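Local atomic coordinates of putative phosphatase/phosphodiesterase MPN_349 (Mycoplasma pneumoniae M129, PDB entry 1T71), a protein that probably acts as an iron-dependent phosphatase or phosphodiesterase of the YmdB-like family, with a likely activity on 2',3'-cyclic nucleotides. Residues Lys139-Lys142 with Glu143-Leu146. Residues are numbered along the deposited sequence; the frame is centred on the assembly and turned at random.
Sequences KVLK and ELIL
Ile145 N donates to Leu141 O at 2.9 Å, the shortest of four consecutive i to i+4 backbone bonds at the C-terminal part of the alpha-helix 137-145. This helix is the crossover of a beta-alpha-beta unit between the parallel strands 117-124 and 152-158. Glu143 N meets Lys139 O almost straight, with an N-H...O angle of 172°, Leu144 N reaches Val140 O in the same pattern, and Leu146 N bonds to Lys142 O at 3.0 Å. With CG turned away from the backbone N (chi1 -169°), Leu141 crosses Ile145 at an angle and sets CD1 against its CG1 and CD1. Leu141 CD1 comes within 3.3 Å of Ile145 CG1, closer than usual for two carbons, so the fit here is strained. The other methyl of Leu141, CD2, lies a looser 4.2 Å from Leu144 CD2. His153 of strand 152-158 touches all three of these side chains, while Leu123 of strand 117-124 and Phe172 of helix 162-172 also pack on Leu141. Lys142 and Leu146, both exposed, meet farther round the helix. Lys142 bends at chi2 (-89°), which carries its aliphatic chain across Leu146: Lys142 CD rests 3.6 Å from Leu146 CD1, with CE against the same methyl at 3.8 Å.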
# COMPACT_ATOMS: atom_id res chain seq x y z
N LYS A 139 5.68 13.43 -13.89
CA LYS A 139 5.90 14.87 -13.80
C LYS A 139 5.71 15.39 -12.38
O LYS A 139 6.54 16.13 -11.87
CB LYS A 139 4.96 15.60 -14.77
CG LYS A 139 5.15 15.15 -16.21
CD LYS A 139 4.37 16.00 -17.19
CE LYS A 139 4.62 15.51 -18.61
NZ LYS A 139 3.94 16.35 -19.63
N VAL A 140 4.63 14.97 -11.73
CA VAL A 140 4.36 15.41 -10.36
C VAL A 140 5.49 15.10 -9.38
O VAL A 140 5.93 15.97 -8.64
CB VAL A 140 3.06 14.78 -9.80
CG1 VAL A 140 2.94 15.07 -8.30
CG2 VAL A 140 1.86 15.35 -10.54
N LEU A 141 5.96 13.85 -9.38
CA LEU A 141 7.01 13.45 -8.47
C LEU A 141 8.33 14.15 -8.80
O LEU A 141 9.10 14.48 -7.90
CB LEU A 141 7.19 11.93 -8.49
CG LEU A 141 8.07 11.29 -7.40
CD1 LEU A 141 9.51 11.34 -7.81
CD2 LEU A 141 7.87 11.99 -6.06
N LYS A 142 8.58 14.38 -10.08
CA LYS A 142 9.80 15.05 -10.52
C LYS A 142 9.85 16.45 -9.91
O LYS A 142 10.86 16.84 -9.31
CB LYS A 142 9.82 15.13 -12.05
CG LYS A 142 11.20 15.16 -12.68
CD LYS A 142 11.73 16.56 -12.83
CE LYS A 142 13.05 16.57 -13.62
NZ LYS A 142 12.94 15.99 -14.99
N GLU A 143 8.77 17.21 -10.07
CA GLU A 143 8.69 18.56 -9.52
C GLU A 143 8.89 18.56 -8.01
O GLU A 143 9.57 19.43 -7.46
CB GLU A 143 7.33 19.19 -9.82
CG GLU A 143 7.23 19.83 -11.19
CD GLU A 143 6.27 21.00 -11.19
OE1 GLU A 143 6.11 21.64 -12.26
OE2 GLU A 143 5.67 21.28 -10.12
N LEU A 144 8.28 17.59 -7.33
CA LEU A 144 8.41 17.49 -5.89
C LEU A 144 9.88 17.24 -5.53
O LEU A 144 10.41 17.86 -4.61
CB LEU A 144 7.54 16.36 -5.34
CG LEU A 144 7.44 16.25 -3.82
CD1 LEU A 144 6.74 17.48 -3.26
CD2 LEU A 144 6.66 14.99 -3.45
N ILE A 145 10.52 16.34 -6.27
CA ILE A 145 11.92 16.01 -6.02
C ILE A 145 12.80 17.25 -6.14
O ILE A 145 13.69 17.48 -5.31
CB ILE A 145 12.46 14.97 -7.02
CG1 ILE A 145 11.71 13.64 -6.88
CG2 ILE A 145 13.96 14.76 -6.81
CD1 ILE A 145 11.89 12.97 -5.56
N LEU A 146 12.56 18.04 -7.18
CA LEU A 146 13.35 19.24 -7.42
C LEU A 146 13.19 20.27 -6.30
O LEU A 146 13.94 21.24 -6.23
CB LEU A 146 12.97 19.85 -8.78
CG LEU A 146 13.27 18.93 -9.97
CD1 LEU A 146 12.78 19.58 -11.27
CD2 LEU A 146 14.76 18.66 -10.04